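Local coordinates for D-glycerate 2-kinase (Thermotoga maritima, PDB 2B8N), which phosphorylates D-glycerate with ATP to give 2-phosphoglycerate, a magnesium-dependent step in the breakdown of serine through hydroxypyruvate, at residues M64-A68 / L130-S134; D50-A56 / K75-V81; T109-R114 / S139-P144; G204-D208 / I257-N262; P214-D218 / H251-I257. One frame throughout, in Å; residues are numbered along the deposited sequence.

Contact 1 (M64-A68 / L130-S134); sequences MAKAA and LFLLS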
# COMPACT_ATOMS: atom_id res chain seq x y z
N MSE A 64 -2.57 14.25 -2.41
CA MSE A 64 -3.33 13.96 -3.63
C MSE A 64 -4.37 15.06 -3.89
O MSE A 64 -4.56 15.46 -5.05
CB MSE A 64 -4.02 12.61 -3.51
CG MSE A 64 -3.09 11.42 -3.45
SE MSE A 64 -4.09 9.72 -3.45
CE MSE A 64 -4.86 9.69 -5.26
N ALA A 65 -5.04 15.55 -2.84
CA ALA A 65 -6.01 16.63 -3.01
C ALA A 65 -5.31 17.90 -3.50
O ALA A 65 -5.71 18.49 -4.49
CB ALA A 65 -6.75 16.91 -1.71
N LYS A 66 -4.24 18.31 -2.81
CA LYS A 66 -3.48 19.48 -3.23
C LYS A 66 -3.05 19.42 -4.70
O LYS A 66 -3.10 20.44 -5.39
CB LYS A 66 -2.23 19.65 -2.38
CG LYS A 66 -1.36 20.82 -2.81
CD LYS A 66 -0.26 21.10 -1.81
CE LYS A 66 0.75 22.08 -2.37
NZ LYS A 66 1.52 21.46 -3.48
N ALA A 67 -2.59 18.26 -5.17
CA ALA A 67 -2.17 18.12 -6.57
C ALA A 67 -3.33 18.24 -7.58
O ALA A 67 -3.18 18.81 -8.64
CB ALA A 67 -1.40 16.81 -6.77
N ALA A 68 -4.50 17.71 -7.22
CA ALA A 68 -5.72 17.84 -8.03
C ALA A 68 -6.21 19.28 -8.12
O ALA A 68 -6.67 19.73 -9.17
CB ALA A 68 -6.81 16.98 -7.44
N LEU A 130 -14.56 13.26 -8.01
CA LEU A 130 -13.17 12.89 -8.17
C LEU A 130 -12.72 12.21 -6.87
O LEU A 130 -12.46 12.88 -5.87
CB LEU A 130 -12.33 14.14 -8.48
CG LEU A 130 -10.82 13.93 -8.43
CD1 LEU A 130 -10.40 12.79 -9.39
CD2 LEU A 130 -10.04 15.25 -8.69
N PHE A 131 -12.67 10.88 -6.90
CA PHE A 131 -12.43 10.08 -5.71
C PHE A 131 -10.96 9.71 -5.61
O PHE A 131 -10.49 8.82 -6.30
CB PHE A 131 -13.33 8.85 -5.75
CG PHE A 131 -13.40 8.09 -4.44
CD1 PHE A 131 -13.43 8.75 -3.22
CD2 PHE A 131 -13.46 6.70 -4.45
CE1 PHE A 131 -13.50 8.03 -2.02
CE2 PHE A 131 -13.54 5.98 -3.26
CZ PHE A 131 -13.56 6.65 -2.04
N LEU A 132 -10.24 10.42 -4.74
CA LEU A 132 -8.78 10.24 -4.57
C LEU A 132 -8.52 9.31 -3.40
O LEU A 132 -8.74 9.68 -2.22
CB LEU A 132 -8.10 11.60 -4.34
CG LEU A 132 -8.32 12.66 -5.42
CD1 LEU A 132 -7.89 14.04 -4.95
CD2 LEU A 132 -7.62 12.29 -6.70
N LEU A 133 -8.08 8.09 -3.72
CA LEU A 133 -8.03 7.04 -2.71
C LEU A 133 -6.62 6.49 -2.49
O LEU A 133 -5.90 6.20 -3.45
CB LEU A 133 -9.00 5.92 -3.09
CG LEU A 133 -9.31 4.80 -2.11
CD1 LEU A 133 -9.89 5.27 -0.78
CD2 LEU A 133 -10.26 3.81 -2.78
N SER A 134 -6.25 6.36 -1.21
CA SER A 134 -5.01 5.69 -0.77
C SER A 134 -5.30 4.81 0.44
O SER A 134 -6.45 4.69 0.86
CB SER A 134 -3.92 6.73 -0.46
OG SER A 134 -4.44 7.87 0.22

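Contact 2 (D50-A56 / K75-V81); sequences DRVILVA and KIRKGVV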
# COMPACT_ATOMS: atom_id res chain seq x y z
N ASP A 50 -14.70 18.03 -15.30
CA ASP A 50 -15.44 19.26 -15.10
C ASP A 50 -16.52 19.07 -14.04
O ASP A 50 -16.96 17.92 -13.79
CB ASP A 50 -16.11 19.66 -16.41
CG ASP A 50 -15.13 20.20 -17.42
OD1 ASP A 50 -14.45 21.21 -17.09
OD2 ASP A 50 -15.04 19.66 -18.55
N ARG A 51 -16.95 20.18 -13.43
CA ARG A 51 -18.03 20.15 -12.43
C ARG A 51 -17.73 19.16 -11.30
O ARG A 51 -18.56 18.30 -11.00
CB ARG A 51 -19.35 19.73 -13.10
CG ARG A 51 -19.84 20.61 -14.19
CD ARG A 51 -21.17 20.12 -14.69
NE ARG A 51 -22.13 21.22 -14.69
CZ ARG A 51 -23.14 21.39 -13.84
NH1 ARG A 51 -23.38 20.52 -12.87
NH2 ARG A 51 -23.91 22.46 -13.96
N VAL A 52 -16.54 19.30 -10.70
CA VAL A 52 -15.95 18.28 -9.84
C VAL A 52 -16.23 18.56 -8.35
O VAL A 52 -16.10 19.69 -7.88
CB VAL A 52 -14.37 18.16 -10.12
CG1 VAL A 52 -13.71 17.15 -9.22
CG2 VAL A 52 -14.07 17.82 -11.59
N ILE A 53 -16.69 17.52 -7.65
CA ILE A 53 -16.67 17.47 -6.21
C ILE A 53 -15.54 16.50 -5.87
O ILE A 53 -15.57 15.36 -6.26
CB ILE A 53 -18.02 16.98 -5.61
CG1 ILE A 53 -19.11 18.06 -5.78
CG2 ILE A 53 -17.86 16.65 -4.11
CD1 ILE A 53 -19.55 18.32 -7.19
N LEU A 54 -14.55 16.99 -5.14
CA LEU A 54 -13.35 16.22 -4.83
C LEU A 54 -13.51 15.61 -3.44
O LEU A 54 -13.80 16.34 -2.46
CB LEU A 54 -12.11 17.11 -4.93
CG LEU A 54 -10.71 16.62 -4.51
CD1 LEU A 54 -9.61 17.53 -5.12
CD2 LEU A 54 -10.57 16.52 -2.97
N VAL A 55 -13.37 14.28 -3.38
CA VAL A 55 -13.37 13.53 -2.14
C VAL A 55 -12.07 12.70 -2.07
O VAL A 55 -11.83 11.81 -2.91
CB VAL A 55 -14.59 12.60 -2.04
CG1 VAL A 55 -14.53 11.76 -0.75
CG2 VAL A 55 -15.89 13.42 -2.06
N ALA A 56 -11.24 13.00 -1.07
CA ALA A 56 -9.93 12.37 -0.94
C ALA A 56 -9.88 11.72 0.41
O ALA A 56 -10.07 12.41 1.42
CB ALA A 56 -8.79 13.37 -1.11
N LYS A 75 -12.77 24.53 -11.17
CA LYS A 75 -13.59 23.44 -11.68
C LYS A 75 -13.96 22.50 -10.56
O LYS A 75 -14.91 21.73 -10.70
CB LYS A 75 -12.84 22.63 -12.75
CG LYS A 75 -12.48 23.40 -13.98
CD LYS A 75 -11.49 22.62 -14.81
CE LYS A 75 -11.53 23.08 -16.23
NZ LYS A 75 -10.25 22.79 -16.87
N ILE A 76 -13.18 22.51 -9.47
CA ILE A 76 -13.63 21.91 -8.22
C ILE A 76 -14.51 22.92 -7.47
O ILE A 76 -14.09 24.04 -7.14
CB ILE A 76 -12.48 21.44 -7.30
CG1 ILE A 76 -11.69 20.27 -7.91
CG2 ILE A 76 -13.04 21.01 -5.91
CD1 ILE A 76 -10.22 20.24 -7.44
N ARG A 77 -15.73 22.49 -7.21
CA ARG A 77 -16.74 23.29 -6.57
C ARG A 77 -16.70 23.11 -5.06
O ARG A 77 -17.01 24.02 -4.33
CB ARG A 77 -18.09 22.90 -7.14
CG ARG A 77 -18.07 23.11 -8.64
CD ARG A 77 -19.38 22.86 -9.30
NE ARG A 77 -19.45 23.64 -10.53
CZ ARG A 77 -20.56 23.89 -11.21
NH1 ARG A 77 -21.73 23.42 -10.81
NH2 ARG A 77 -20.48 24.64 -12.31
N LYS A 78 -16.30 21.91 -4.62
CA LYS A 78 -16.19 21.58 -3.20
C LYS A 78 -15.14 20.48 -3.06
O LYS A 78 -15.06 19.58 -3.90
CB LYS A 78 -17.53 21.10 -2.63
CG LYS A 78 -17.98 21.86 -1.37
CD LYS A 78 -17.08 21.59 -0.15
CE LYS A 78 -16.44 22.89 0.43
NZ LYS A 78 -15.10 23.25 -0.19
N GLY A 79 -14.33 20.57 -2.01
CA GLY A 79 -13.34 19.55 -1.71
C GLY A 79 -13.37 19.17 -0.23
O GLY A 79 -13.60 20.01 0.66
N VAL A 80 -13.12 17.89 0.01
CA VAL A 80 -13.08 17.35 1.37
C VAL A 80 -11.99 16.29 1.48
O VAL A 80 -11.74 15.51 0.55
CB VAL A 80 -14.46 16.79 1.80
CG1 VAL A 80 -14.86 15.61 0.93
CG2 VAL A 80 -14.47 16.41 3.28
N VAL A 81 -11.31 16.30 2.63
CA VAL A 81 -10.11 15.51 2.88
C VAL A 81 -10.27 14.81 4.24
O VAL A 81 -10.54 15.46 5.25
CB VAL A 81 -8.87 16.44 2.88
CG1 VAL A 81 -7.63 15.75 3.44
CG2 VAL A 81 -8.62 17.00 1.47

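Contact 3 (T109-R114 / S139-P144); sequences TIKTTR and SLFELP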
# COMPACT_ATOMS: atom_id res chain seq x y z
N THR A 109 -14.46 9.24 12.30
CA THR A 109 -14.75 8.52 11.05
C THR A 109 -16.24 8.66 10.67
O THR A 109 -16.56 9.07 9.56
CB THR A 109 -14.37 7.03 11.12
OG1 THR A 109 -13.01 6.91 11.56
CG2 THR A 109 -14.53 6.37 9.76
N ILE A 110 -17.12 8.35 11.60
CA ILE A 110 -18.58 8.51 11.44
C ILE A 110 -18.98 9.93 11.05
O ILE A 110 -19.76 10.14 10.11
CB ILE A 110 -19.31 8.12 12.74
CG1 ILE A 110 -19.21 6.61 12.95
CG2 ILE A 110 -20.78 8.52 12.69
CD1 ILE A 110 -19.57 6.19 14.34
N LYS A 111 -18.49 10.90 11.82
CA LYS A 111 -18.78 12.29 11.55
C LYS A 111 -18.36 12.68 10.10
O LYS A 111 -19.17 13.23 9.31
CB LYS A 111 -18.09 13.18 12.58
CG LYS A 111 -18.89 13.36 13.90
CD LYS A 111 -17.97 13.54 15.12
CE LYS A 111 -18.67 14.15 16.31
NZ LYS A 111 -18.19 15.53 16.56
N THR A 112 -17.11 12.39 9.76
CA THR A 112 -16.57 12.87 8.49
C THR A 112 -17.18 12.15 7.29
O THR A 112 -17.42 12.77 6.26
CB THR A 112 -15.05 12.80 8.44
OG1 THR A 112 -14.61 11.45 8.65
CG2 THR A 112 -14.46 13.75 9.48
N THR A 113 -17.43 10.85 7.44
CA THR A 113 -18.08 10.06 6.40
C THR A 113 -19.51 10.55 6.17
O THR A 113 -19.95 10.71 5.04
CB THR A 113 -18.11 8.56 6.78
OG1 THR A 113 -16.77 8.06 6.86
CG2 THR A 113 -18.88 7.74 5.74
N ARG A 114 -20.24 10.79 7.25
CA ARG A 114 -21.56 11.36 7.15
C ARG A 114 -21.52 12.67 6.35
O ARG A 114 -22.40 12.92 5.52
CB ARG A 114 -22.15 11.52 8.55
CG ARG A 114 -23.42 12.31 8.64
CD ARG A 114 -23.94 12.22 10.08
NE ARG A 114 -24.48 10.87 10.32
CZ ARG A 114 -24.33 10.15 11.44
NH1 ARG A 114 -23.64 10.61 12.48
NH2 ARG A 114 -24.90 8.94 11.50
N SER A 139 -10.74 1.95 7.45
CA SER A 139 -10.84 2.61 8.76
C SER A 139 -11.32 4.05 8.66
O SER A 139 -12.09 4.49 9.51
CB SER A 139 -9.48 2.60 9.45
OG SER A 139 -9.62 2.89 10.83
N LEU A 140 -10.86 4.77 7.64
CA LEU A 140 -11.06 6.22 7.53
C LEU A 140 -12.38 6.61 6.84
O LEU A 140 -12.79 7.76 6.91
CB LEU A 140 -9.90 6.88 6.78
CG LEU A 140 -8.51 6.97 7.43
CD1 LEU A 140 -7.47 7.25 6.34
CD2 LEU A 140 -8.46 8.04 8.50
N PHE A 141 -13.02 5.65 6.17
CA PHE A 141 -14.26 5.86 5.44
C PHE A 141 -15.26 4.82 5.91
O PHE A 141 -15.14 3.66 5.54
CB PHE A 141 -13.99 5.67 3.94
CG PHE A 141 -14.98 6.35 3.03
CD1 PHE A 141 -15.49 7.62 3.33
CD2 PHE A 141 -15.36 5.75 1.85
CE1 PHE A 141 -16.40 8.23 2.49
CE2 PHE A 141 -16.25 6.37 0.99
CZ PHE A 141 -16.77 7.60 1.31
N GLU A 142 -16.22 5.22 6.75
CA GLU A 142 -17.18 4.28 7.34
C GLU A 142 -18.33 4.99 8.07
O GLU A 142 -18.13 6.00 8.74
CB GLU A 142 -16.47 3.29 8.29
CG GLU A 142 -17.35 2.17 8.85
CD GLU A 142 -17.93 1.26 7.77
OE1 GLU A 142 -18.96 1.62 7.15
OE2 GLU A 142 -17.36 0.19 7.53
N LEU A 143 -19.53 4.43 7.93
CA LEU A 143 -20.74 4.89 8.63
C LEU A 143 -21.71 3.71 8.62
O LEU A 143 -22.24 3.38 7.56
CB LEU A 143 -21.33 6.09 7.88
CG LEU A 143 -22.70 6.64 8.32
CD1 LEU A 143 -22.58 7.53 9.54
CD2 LEU A 143 -23.39 7.41 7.20
N PRO A 144 -21.88 3.01 9.76
CA PRO A 144 -22.79 1.83 9.80
C PRO A 144 -24.21 2.09 9.29
O PRO A 144 -24.67 3.25 9.29
CB PRO A 144 -22.85 1.46 11.29
CG PRO A 144 -21.65 2.10 11.92
CD PRO A 144 -21.18 3.23 11.04

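Contact 4 (G204-D208 / I257-N262); sequences GDRLD and IHLIGN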
# COMPACT_ATOMS: atom_id res chain seq x y z
N GLY A 204 -1.56 -6.90 -5.87
CA GLY A 204 -2.49 -7.36 -6.89
C GLY A 204 -3.63 -6.38 -7.11
O GLY A 204 -4.56 -6.66 -7.85
N ASP A 205 -3.54 -5.24 -6.43
CA ASP A 205 -4.42 -4.10 -6.68
C ASP A 205 -5.88 -4.53 -6.81
O ASP A 205 -6.56 -4.15 -7.74
CB ASP A 205 -3.99 -3.27 -7.92
CG ASP A 205 -2.46 -3.02 -7.99
OD1 ASP A 205 -1.81 -2.64 -6.97
OD2 ASP A 205 -1.92 -3.17 -9.12
N ARG A 206 -6.35 -5.30 -5.85
CA ARG A 206 -7.69 -5.85 -5.90
C ARG A 206 -8.68 -4.78 -5.45
O ARG A 206 -8.72 -4.44 -4.26
CB ARG A 206 -7.77 -7.04 -4.95
CG ARG A 206 -7.10 -8.32 -5.44
CD ARG A 206 -8.17 -9.27 -5.98
NE ARG A 206 -9.04 -9.78 -4.92
CZ ARG A 206 -9.92 -10.77 -5.06
NH1 ARG A 206 -10.09 -11.37 -6.24
NH2 ARG A 206 -10.65 -11.16 -4.01
N LEU A 207 -9.47 -4.26 -6.38
CA LEU A 207 -10.36 -3.13 -6.08
C LEU A 207 -11.58 -3.51 -5.24
O LEU A 207 -12.25 -2.65 -4.71
CB LEU A 207 -10.82 -2.46 -7.39
CG LEU A 207 -9.68 -1.89 -8.26
CD1 LEU A 207 -10.15 -1.72 -9.69
CD2 LEU A 207 -9.19 -0.58 -7.69
N ASP A 208 -11.85 -4.81 -5.12
CA ASP A 208 -12.94 -5.29 -4.29
C ASP A 208 -12.53 -5.36 -2.83
O ASP A 208 -13.37 -5.56 -1.97
CB ASP A 208 -13.37 -6.68 -4.74
CG ASP A 208 -12.22 -7.69 -4.74
OD1 ASP A 208 -11.06 -7.27 -4.89
OD2 ASP A 208 -12.49 -8.89 -4.60
N ILE A 257 -12.34 3.70 -12.93
CA ILE A 257 -11.20 3.61 -12.01
C ILE A 257 -9.86 3.58 -12.73
O ILE A 257 -9.70 2.84 -13.71
CB ILE A 257 -11.30 2.39 -11.09
CG1 ILE A 257 -12.57 2.47 -10.23
CG2 ILE A 257 -10.07 2.31 -10.16
CD1 ILE A 257 -12.87 1.25 -9.41
N HIS A 258 -8.92 4.39 -12.24
CA HIS A 258 -7.54 4.43 -12.73
C HIS A 258 -6.57 4.22 -11.57
O HIS A 258 -6.64 4.90 -10.56
CB HIS A 258 -7.27 5.77 -13.39
CG HIS A 258 -8.33 6.19 -14.35
ND1 HIS A 258 -8.27 5.91 -15.70
CD2 HIS A 258 -9.50 6.83 -14.15
CE1 HIS A 258 -9.35 6.38 -16.29
NE2 HIS A 258 -10.12 6.94 -15.37
N LEU A 259 -5.67 3.25 -11.72
CA LEU A 259 -4.61 2.98 -10.75
C LEU A 259 -3.46 3.89 -11.11
O LEU A 259 -2.77 3.64 -12.09
CB LEU A 259 -4.14 1.51 -10.80
CG LEU A 259 -5.09 0.41 -10.30
CD1 LEU A 259 -4.59 -1.00 -10.72
CD2 LEU A 259 -5.26 0.50 -8.81
N ILE A 260 -3.26 4.94 -10.31
CA ILE A 260 -2.19 5.90 -10.57
C ILE A 260 -0.88 5.54 -9.84
O ILE A 260 0.19 6.01 -10.19
CB ILE A 260 -2.63 7.39 -10.30
CG1 ILE A 260 -2.77 7.68 -8.81
CG2 ILE A 260 -3.93 7.69 -11.02
CD1 ILE A 260 -3.00 9.11 -8.51
N GLY A 261 -0.95 4.70 -8.83
CA GLY A 261 0.26 4.17 -8.24
C GLY A 261 0.09 2.76 -7.77
O GLY A 261 -0.95 2.38 -7.27
N ASN A 262 1.12 1.96 -7.95
CA ASN A 262 1.15 0.59 -7.43
C ASN A 262 2.57 0.06 -7.57
O ASN A 262 3.42 0.74 -8.12
CB ASN A 262 0.19 -0.29 -8.22
CG ASN A 262 0.56 -0.36 -9.68
OD1 ASN A 262 1.65 0.10 -10.09
ND2 ASN A 262 -0.33 -0.93 -10.49

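Contact 5 (P214-D218 / H251-I257); sequences PAWPD and HLSNVEI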
# COMPACT_ATOMS: atom_id res chain seq x y z
N PRO A 214 -15.64 0.68 -2.13
CA PRO A 214 -16.71 1.66 -2.00
C PRO A 214 -17.28 2.14 -3.37
O PRO A 214 -18.44 2.54 -3.45
CB PRO A 214 -16.06 2.77 -1.20
CG PRO A 214 -14.65 2.67 -1.50
CD PRO A 214 -14.35 1.24 -1.70
N ALA A 215 -16.47 2.10 -4.42
CA ALA A 215 -16.97 2.27 -5.78
C ALA A 215 -16.65 1.01 -6.57
O ALA A 215 -16.02 1.09 -7.63
CB ALA A 215 -16.34 3.46 -6.42
N TRP A 216 -17.02 -0.16 -6.02
CA TRP A 216 -16.82 -1.43 -6.73
C TRP A 216 -17.98 -2.34 -6.42
O TRP A 216 -18.37 -2.44 -5.26
CB TRP A 216 -15.53 -2.11 -6.30
CG TRP A 216 -15.17 -3.25 -7.22
CD1 TRP A 216 -15.35 -4.59 -7.01
CD2 TRP A 216 -14.57 -3.13 -8.51
NE1 TRP A 216 -14.89 -5.32 -8.09
CE2 TRP A 216 -14.41 -4.44 -9.02
CE3 TRP A 216 -14.15 -2.04 -9.27
CZ2 TRP A 216 -13.86 -4.69 -10.27
CZ3 TRP A 216 -13.62 -2.27 -10.49
CH2 TRP A 216 -13.47 -3.59 -10.99
N PRO A 217 -18.52 -3.03 -7.44
CA PRO A 217 -19.68 -3.86 -7.13
C PRO A 217 -19.34 -5.01 -6.16
O PRO A 217 -18.20 -5.51 -6.15
CB PRO A 217 -20.13 -4.40 -8.51
CG PRO A 217 -18.92 -4.41 -9.29
CD PRO A 217 -18.15 -3.18 -8.85
N ASP A 218 -20.33 -5.39 -5.36
CA ASP A 218 -20.18 -6.44 -4.35
C ASP A 218 -20.86 -7.69 -4.84
O ASP A 218 -22.10 -7.77 -4.85
CB ASP A 218 -20.78 -5.98 -3.01
CG ASP A 218 -20.74 -7.05 -1.94
OD1 ASP A 218 -20.03 -8.07 -2.09
OD2 ASP A 218 -21.42 -6.87 -0.90
N HIS A 251 -24.02 -4.47 -9.46
CA HIS A 251 -23.50 -3.88 -10.68
C HIS A 251 -23.48 -2.36 -10.48
O HIS A 251 -24.33 -1.82 -9.77
CB HIS A 251 -24.42 -4.25 -11.85
CG HIS A 251 -25.83 -3.73 -11.70
ND1 HIS A 251 -26.85 -4.48 -11.16
CD2 HIS A 251 -26.38 -2.53 -12.02
CE1 HIS A 251 -27.97 -3.77 -11.15
NE2 HIS A 251 -27.71 -2.58 -11.67
N LEU A 252 -22.50 -1.70 -11.09
CA LEU A 252 -22.39 -0.23 -11.04
C LEU A 252 -22.17 0.29 -12.46
O LEU A 252 -21.31 -0.21 -13.17
CB LEU A 252 -21.22 0.21 -10.14
CG LEU A 252 -21.18 -0.23 -8.65
CD1 LEU A 252 -19.87 0.15 -7.98
CD2 LEU A 252 -22.31 0.35 -7.87
N SER A 253 -22.94 1.29 -12.89
CA SER A 253 -22.81 1.84 -14.23
C SER A 253 -22.09 3.19 -14.27
O SER A 253 -21.75 3.66 -15.34
CB SER A 253 -24.20 2.00 -14.84
OG SER A 253 -25.08 2.65 -13.94
N ASN A 254 -21.86 3.81 -13.11
CA ASN A 254 -21.34 5.18 -13.04
C ASN A 254 -19.90 5.29 -12.51
O ASN A 254 -19.59 6.23 -11.77
CB ASN A 254 -22.27 6.04 -12.18
CG ASN A 254 -22.22 5.66 -10.72
OD1 ASN A 254 -21.97 4.50 -10.39
ND2 ASN A 254 -22.45 6.63 -9.84
N VAL A 255 -19.02 4.37 -12.87
CA VAL A 255 -17.66 4.37 -12.31
C VAL A 255 -16.55 4.20 -13.34
O VAL A 255 -16.63 3.38 -14.23
CB VAL A 255 -17.49 3.24 -11.29
CG1 VAL A 255 -16.05 3.16 -10.82
CG2 VAL A 255 -18.43 3.44 -10.10
N GLU A 256 -15.49 4.97 -13.19
CA GLU A 256 -14.26 4.78 -13.96
C GLU A 256 -13.14 4.77 -12.93
O GLU A 256 -13.01 5.71 -12.15
CB GLU A 256 -14.04 5.93 -14.94
N ILE A 257 -12.34 3.70 -12.93
CA ILE A 257 -11.20 3.61 -12.01
C ILE A 257 -9.86 3.58 -12.73
O ILE A 257 -9.70 2.84 -13.71
CB ILE A 257 -11.30 2.39 -11.09
CG1 ILE A 257 -12.57 2.47 -10.23
CG2 ILE A 257 -10.07 2.31 -10.16
CD1 ILE A 257 -12.87 1.25 -9.41

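Contact 1 (M64-A68 / L130-S134)
Met64, a selenomethionine, reaches across to Leu132, Leu133 and Ser134 where helix 61-72 lies on strand 128-133, in the helix-on-sheet layer of a parallel alpha/beta domain. The helix runs roughly antiparallel to the strand, at 143°, with the short axes 9.6 Å apart. From CB, which is directed at the strand, the chain runs straight out through CG; SE then comes beside Leu133 O and Ser134 OG, the latter at 4.1 Å. That hydroxyl is bonded to Ala60 N, just ahead of the helix, so the selenium meets a hydroxyl already fixed in place. The turn at chi3 (68°) folds CE back along the strand, where it touches Leu132 CB and Leu133 N, each at 3.9 Å. Leu132 slides past Met64 in the opposite sense: its CD1 comes up under the helix against Met64 O and Ala65 CA. Leu54 and Ala56 of the adjoining strand flank Leu132 in this buried layer. One turn along the helix, Ala68 has no more than a methyl to place, its CB meeting Leu132 CD1 at 4.0 Å and Leu130 CD2 at 3.9 Å.

Contact 2 (D50-A56 / K75-V81)
Val52 O receives the backbone N-H of Arg77 over 2.9 Å, while the CA-H of Ile76 approaches the same oxygen, with CA 3.3 Å away. Strands 52-57 and 76-84 lie side by side here and parallel, joined through helix 61-72 as a beta-alpha-beta unit. On Val52 the N-H goes to Lys75 O; farther along, Leu54 N bonds Lys78 O and Ala56 N bonds Val80 O. Val80 N completes the set by reaching Leu54 O at 3.0 Å, the more bent bond of the five. Val52 pairs with Ile76 but Leu54 with Gly79, so strand 76-84 carries one extra residue: a beta bulge at Arg77, where psi is -31°. Under helix 61-72, Leu54 CD1 meets Ile76 CD1 at 3.6 Å and Val52 CG1 lies against Ile76 CG1, the pairs crossing at a slant. On the other face Val55 and Val80 stand side by side. Val80 holds CG1 between its backbone N and carbonyl carbon (chi1 64°), which brings that methyl to 3.8 Å from Val55 CG2. Where the strands begin, Arg77 NH1 sits over one face of the Arg51 guanidinium, 3.9 Å from its CZ, the two planes 48° apart. Arg51 NH1 has a salt bridge to Asp127, which probably offsets this meeting of like charges. The pairing therefore rests on backbone bonds reinforced by branched apolar side chains, with charge gathered at the outer end where the strands start.

Contact 3 (T109-R114 / S139-P144)
Thr113 OG1 is the polar joint between helix 107-120 and the chain that leaves helix 137-140. It accepts the backbone N-H of Glu142 at 2.9 Å (159°) and passes its own proton back to Thr109 O, also 2.9 Å away, coming from above that carbonyl plane. Thr109 O takes the helical Thr113 N as well, so two donors of one residue grip it. Chi1 of -63° sets OG1 beside the Thr113 nitrogen for both bonds, and turns CG2 toward Leu143. A valine at Thr113 would probably leave Glu142 N without its acceptor and the loop less firmly tied to the helix. Glu142 itself folds its carboxylate back, OE1 taking Leu143 N at 3.0 Å through the anti lone pair and bonding Ser178 too; OE2 forms salt bridges with Arg174 and Lys181. In the fold, helix 107-120 connects strand 96-100, at the margin of the parallel sheet, to the central strand 128-133, and the chain emerging beyond that strand doubles back across the helix. Apolar contact centres on Leu143. Its CB rests on Thr113 CG2 at 3.6 Å, while CD1 touches Ile110 CG2 at 3.8 Å, the two side chains crossing at about a right angle. The same CD1 lies over one face of the Arg114 guanidinium, 3.7 Å from CZ and offset to its rim. Pro144 CD extends this patch loosely toward Ile110 CG1. Phe141 swings the other way, yet its CD1 ends 3.8 Å from Thr113 OG1, the ring being held edge-to-face by Phe185.

Contact 4 (G204-D208 / I257-N262)
Leu207 and Ile257 meet end on, methyl against methyl, and form the apolar part of this contact between the loop 204-208 and the border strand 255-261. Leu207 CD2 meets Ile257 CG2 at 3.9 Å, and its CD1 lies 4.0 Å from Ile257 CD1, so both leucine methyls are engaged; Trp216 touches both residues and closes the cluster. Toward Leu259, which is exposed, the packing is looser: Leu207 CD2 comes only within 4.2 Å of Leu259 CD2. The closer part is polar. Asp205 CB rests on Leu259 CD1 at 3.7 Å, and beyond it Asn262 ND2 donates to Asp205 OD2 over 3.1 Å. This bond is bent, with 137° at the hydrogen. The amide comes to OD2 from above the carboxylate plane, although the two flat groups are only 16° from parallel. OD1, the second oxygen, is bonded to Ser200 OG, so the carboxylate bridges the end of strand 193-199 and the end of its neighbour. An alanine at Asp205 would probably leave Asn262 ND2 and Ser200 OG without their shared carboxylate, and the loop untied from the two strand ends. On the loop's outward side, Arg206 NH2 and Asp208 OD2 pair 3.0 Å apart by charge alone, the oxygen lying well out of the guanidinium plane. Asn262 has CG between its backbone N and carbonyl carbon (chi1 61°), which lets the amide work at both ends: OD1 caps Lys265 N while ND2 holds the loop, the N-cap of a helix that starts directly after a parallel strand.

Contact 5 (P214-D218 / H251-I257)
Leu252 CD1 presses against the backbone of Ala215, Trp216 and Pro217, where a long loop lies over the start of strand 255-261, the border strand of the parallel sheet. This methyl is 3.5 Å from Trp216 N and equally far from Pro217 N, and it also meets Pro217 CD at 3.8 Å; the touching is thus methyl on peptide, and no hydrogen bond joins the two segments. Pro217 CB adds a lighter contact with the backbone of His251. At the strand itself Val255 turns CG2 to Ala215 CB, 4.2 Å away, and brings CG1 to the Ala215 carbonyl oxygen. Ile257 CD1 meets that same Ala215 O at 3.6 Å. The indole crosses Ile257 at about a right angle, and CD1 comes to its edge, close to the ring plane, 3.5 Å from Trp216 CE3. With CG swung away from the Trp216 nitrogen, chi1 of -167° carries the ring out across the strand, where Leu207 and Asp208 pack on it. Further out, Ala186 of helix 184-189 supports Ala215, Leu252 and Val255 together. Asp218 anchors the far end of the loop through a salt bridge to Lys175 and hydrogen bonds to Ser220 and Thr248. Trp216 and Pro217 position each other: Pro217 CD sits over one face of the indole, 3.4 Å above the Trp216 ring plane and offset to its rim.

In the fold
Contacts 1, 2 and 3 are buried; contacts 4 and 5 lie at the surface. Contact 2 pairs the strands of a beta-alpha-beta unit, and contact 1 lays the helix of that unit on the neighbouring strand 128-133, which is bonded to strand 52-57 in the parallel sheet. Contact 3 lies about 18 Å from both, centre to centre; it ties a loop to a helix by a threonine hydroxyl bond together with leucine packing, and touches contact 1 through Phe131 and Phe141. Contacts 4 and 5 both hold the loop after strand 193-199 to strand 255-261 and share Ile257, but contact 4 adds a polar bond near the following helix, whereas contact 5 is wholly apolar and backbone packing.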